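TRAP solute Binding Protein (Uncultured marine bacterium, PDB 5I7I) probably serves as the solute-binding component of a TRAP transporter, capturing aromatic acids such as 3-hydroxybenzoate for uptake. Local coordinates at residues K148-E153 with E219-H224. Residues are numbered along the deposited sequence; the frame is centred on the assembly and turned at random.
Sequences KIHTKE and ELTKAH
The carbonyl oxygen of Ala223 is approached by three groups. Thr151 N gives it a nearly straight hydrogen bond of 2.9 Å. The CA-H of His150 adds a weaker contact, with His150 CA 3.3 Å from Ala223 O. A water donates a weak hydrogen bond to Ala223 O, and also donates to Ile149 O and Thr151 OG1. Thr151 and Ala223 form a hydrogen-bonded antiparallel pair. The return bond runs from Ala223 N to Thr151 O, at 3.1 Å. Their side chains share one face of the sheet, where Thr151 OG1 lies 3.3 Å from Ala223 CB. That hydroxyl also bonds Lys154 O.

Strands 148-151 and 223-227 are neighbours inside the six-stranded mixed sheet of one lobe of this two-lobed binding protein. Just after helix 217-220, Lys222 and Ala223 both face Thr151 in a classic beta bulge. Lys222 N reaches Lys152 O at 3.1 Å, from above the carbonyl plane. Thr221 CB packs 3.2 Å from Thr151 O, while its hydroxyl bonds back to Leu217 O in the helix.

The opposite face carries the non-hydrogen-bonded pair, His150 and His224. Each ring has CG anti to its carbonyl carbon, and they meet rim to rim, planes at 66°. His150 ND1 and His224 ND1 share a 2.7 Å hydrogen bond, angle 172°, with His224 ND1 at the edge of the His150 ring, in its plane. His150 NE2 bonds Val207 O, and both rings meet Trp209. An alanine in place of His150 would probably leave His224 ND1 without its mate, remove the side-chain bond to Val207 O and open a gap beside Trp209. The His150 side chain is about 9 Å from the bound 3-hydroxybenzoate.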
ATOM      1  N   LYS A 148     -10.728   1.500   3.453  1.00  5.45           N
ATOM      2  CA  LYS A 148     -12.040   1.551   4.071  1.00  5.30           C
ATOM      3  C   LYS A 148     -11.969   0.860   5.429  1.00  4.66           C
ATOM      4  O   LYS A 148     -11.014   0.137   5.756  1.00  5.89           O
ATOM      5  CB  LYS A 148     -13.087   0.906   3.160  1.00  5.87           C
ATOM      6  CG  LYS A 148     -13.410   1.697   1.881  1.00  7.80           C
ATOM      7  CD  LYS A 148     -12.445   1.461   0.706  1.00  7.13           C
ATOM      8  CE  LYS A 148     -12.740   2.391  -0.446  1.00  7.33           C
ATOM      9  NZ  LYS A 148     -11.731   2.292  -1.538  1.00  7.40           N
ATOM     10  N   ILE A 149     -13.013   1.088   6.229  1.00  6.41           N
ATOM     11  CA  ILE A 149     -13.140   0.564   7.586  1.00  5.55           C
ATOM     12  C   ILE A 149     -14.091  -0.618   7.556  1.00  7.94           C
ATOM     13  O   ILE A 149     -15.224  -0.492   7.086  1.00  7.72           O
ATOM     14  CB  ILE A 149     -13.665   1.655   8.540  1.00  6.44           C
ATOM     15  CG1 ILE A 149     -12.693   2.820   8.608  1.00  7.17           C
ATOM     16  CG2 ILE A 149     -13.916   1.102   9.921  1.00  9.40           C
ATOM     17  CD1 ILE A 149     -13.265   4.079   9.234  1.00  8.47           C
ATOM     18  N   HIS A 150     -13.656  -1.741   8.111  1.00  6.27           N
ATOM     19  CA  HIS A 150     -14.427  -2.973   8.072  1.00  6.50           C
ATOM     20  C   HIS A 150     -14.598  -3.518   9.478  1.00  8.02           C
ATOM     21  O   HIS A 150     -13.630  -3.612  10.244  1.00  7.18           O
ATOM     22  CB  HIS A 150     -13.719  -3.990   7.188  1.00  7.08           C
ATOM     23  CG  HIS A 150     -13.298  -3.406   5.880  1.00  6.36           C
ATOM     24  ND1 HIS A 150     -14.159  -3.256   4.817  1.00  6.50           N
ATOM     25  CD2 HIS A 150     -12.118  -2.886   5.483  1.00  6.24           C
ATOM     26  CE1 HIS A 150     -13.518  -2.682   3.816  1.00  6.37           C
ATOM     27  NE2 HIS A 150     -12.282  -2.438   4.202  1.00  6.01           N
ATOM     28  N   THR A 151     -15.826  -3.879   9.800  1.00  6.26           N
ATOM     29  CA  THR A 151     -16.174  -4.497  11.064  1.00  6.73           C
ATOM     30  C   THR A 151     -17.092  -5.684  10.800  1.00  7.08           C
ATOM     31  O   THR A 151     -17.703  -5.803   9.736  1.00  8.51           O
ATOM     32  CB  THR A 151     -16.851  -3.493  11.979  1.00  8.63           C
ATOM     33  OG1 THR A 151     -17.916  -2.893  11.251  1.00  8.90           O
ATOM     34  CG2 THR A 151     -15.867  -2.415  12.378  1.00  8.53           C
ATOM     35  N   LYS A 152     -17.211  -6.561  11.787  1.00  8.03           N
ATOM     36  CA  LYS A 152     -18.013  -7.760  11.596  1.00  8.92           C
ATOM     37  C   LYS A 152     -19.465  -7.399  11.295  1.00 10.54           C
ATOM     38  O   LYS A 152     -20.055  -7.909  10.330  1.00 11.63           O
ATOM     39  CB  LYS A 152     -17.882  -8.680  12.819  1.00 10.12           C
ATOM     40  CG  LYS A 152     -16.488  -9.307  12.953  1.00 10.80           C
ATOM     41  CD  LYS A 152     -16.436 -10.290  14.099  1.00 14.24           C
ATOM     42  CE  LYS A 152     -15.089 -10.965  14.159  1.00 16.67           C
ATOM     43  NZ  LYS A 152     -15.115 -12.099  15.119  1.00 17.56           N
ATOM     44  N   GLU A 153     -20.058  -6.520  12.104  1.00 12.32           N
ATOM     45  CA  GLU A 153     -21.470  -6.185  11.941  1.00 14.40           C
ATOM     46  C   GLU A 153     -21.807  -4.740  12.293  1.00 12.12           C
ATOM     47  O   GLU A 153     -22.815  -4.213  11.808  1.00 13.48           O
ATOM     48  CB  GLU A 153     -22.343  -7.126  12.780  1.00 21.11           C
ATOM     49  CG  GLU A 153     -22.025  -7.098  14.273  1.00 30.15           C
ATOM     50  CD  GLU A 153     -22.831  -8.114  15.072  1.00 53.17           C
ATOM     51  OE1 GLU A 153     -23.706  -8.781  14.478  1.00 58.19           O
ATOM     52  OE2 GLU A 153     -22.587  -8.247  16.294  1.00 56.33           O
ATOM     53  N   GLU A 219     -16.304 -11.839   3.415  1.00  8.54           N
ATOM     54  CA  GLU A 219     -17.207 -12.763   4.089  1.00  9.75           C
ATOM     55  C   GLU A 219     -17.161 -12.581   5.594  1.00  9.08           C
ATOM     56  O   GLU A 219     -18.194 -12.707   6.258  1.00 14.59           O
ATOM     57  CB  GLU A 219     -16.864 -14.217   3.722  1.00 10.11           C
ATOM     58  CG  GLU A 219     -17.073 -14.533   2.239  1.00 12.61           C
ATOM     59  CD  GLU A 219     -16.717 -15.972   1.871  1.00 16.38           C
ATOM     60  OE1 GLU A 219     -16.126 -16.691   2.701  1.00 19.27           O
ATOM     61  OE2 GLU A 219     -17.041 -16.388   0.736  1.00 20.15           O
ATOM     62  N   LEU A 220     -15.990 -12.245   6.137  1.00  9.75           N
ATOM     63  CA  LEU A 220     -15.798 -12.168   7.572  1.00  9.08           C
ATOM     64  C   LEU A 220     -16.154 -10.807   8.144  1.00  9.17           C
ATOM     65  O   LEU A 220     -16.338 -10.692   9.358  1.00  9.55           O
ATOM     66  CB  LEU A 220     -14.350 -12.524   7.907  1.00  9.79           C
ATOM     67  CG  LEU A 220     -13.942 -13.940   7.534  1.00  9.49           C
ATOM     68  CD1 LEU A 220     -12.445 -14.088   7.606  1.00 13.22           C
ATOM     69  CD2 LEU A 220     -14.606 -14.938   8.452  1.00 13.62           C
ATOM     70  N   THR A 221     -16.261  -9.779   7.305  1.00  7.88           N
ATOM     71  CA  THR A 221     -16.772  -8.487   7.732  1.00  6.87           C
ATOM     72  C   THR A 221     -17.919  -8.086   6.819  1.00  6.88           C
ATOM     73  O   THR A 221     -17.789  -8.155   5.594  1.00  9.39           O
ATOM     74  CB  THR A 221     -15.691  -7.392   7.742  1.00  7.98           C
ATOM     75  OG1 THR A 221     -15.100  -7.218   6.445  1.00  8.10           O
ATOM     76  CG2 THR A 221     -14.625  -7.710   8.777  1.00  8.68           C
ATOM     77  N   LYS A 222     -19.042  -7.694   7.413  1.00  8.11           N
ATOM     78  CA  LYS A 222     -20.210  -7.298   6.651  1.00  8.25           C
ATOM     79  C   LYS A 222     -20.521  -5.821   6.751  1.00  9.11           C
ATOM     80  O   LYS A 222     -21.374  -5.337   6.006  1.00 10.16           O
ATOM     81  CB  LYS A 222     -21.432  -8.103   7.104  1.00 10.76           C
ATOM     82  CG  LYS A 222     -21.308  -9.596   6.845  1.00 12.93           C
ATOM     83  CD  LYS A 222     -21.265  -9.910   5.350  1.00 14.14           C
ATOM     84  CE  LYS A 222     -21.081 -11.389   5.085  1.00 23.23           C
ATOM     85  NZ  LYS A 222     -22.035 -12.178   5.893  1.00 32.04           N
ATOM     86  N   ALA A 223     -19.863  -5.083   7.630  1.00  8.12           N
ATOM     87  CA  ALA A 223     -20.085  -3.650   7.729  1.00  8.52           C
ATOM     88  C   ALA A 223     -18.852  -2.913   7.234  1.00  6.88           C
ATOM     89  O   ALA A 223     -17.730  -3.203   7.658  1.00  7.79           O
ATOM     90  CB  ALA A 223     -20.403  -3.245   9.163  1.00  7.91           C
ATOM     91  N   HIS A 224     -19.061  -1.964   6.329  1.00  6.73           N
ATOM     92  CA  HIS A 224     -17.979  -1.277   5.650  1.00  7.05           C
ATOM     93  C   HIS A 224     -18.284   0.207   5.601  1.00  6.20           C
ATOM     94  O   HIS A 224     -19.402   0.606   5.266  1.00  7.22           O
ATOM     95  CB  HIS A 224     -17.820  -1.830   4.234  1.00  6.33           C
ATOM     96  CG  HIS A 224     -17.837  -3.321   4.179  1.00  5.79           C
ATOM     97  ND1 HIS A 224     -16.757  -4.085   4.543  1.00  6.19           N
ATOM     98  CD2 HIS A 224     -18.810  -4.192   3.837  1.00  7.27           C
ATOM     99  CE1 HIS A 224     -17.058  -5.365   4.430  1.00  8.23           C
ATOM    100  NE2 HIS A 224     -18.302  -5.460   4.005  1.00  8.61           N
TER
HETATM  101  O   HOH W   1     -17.251  -0.808   9.409  1.00  7.58           O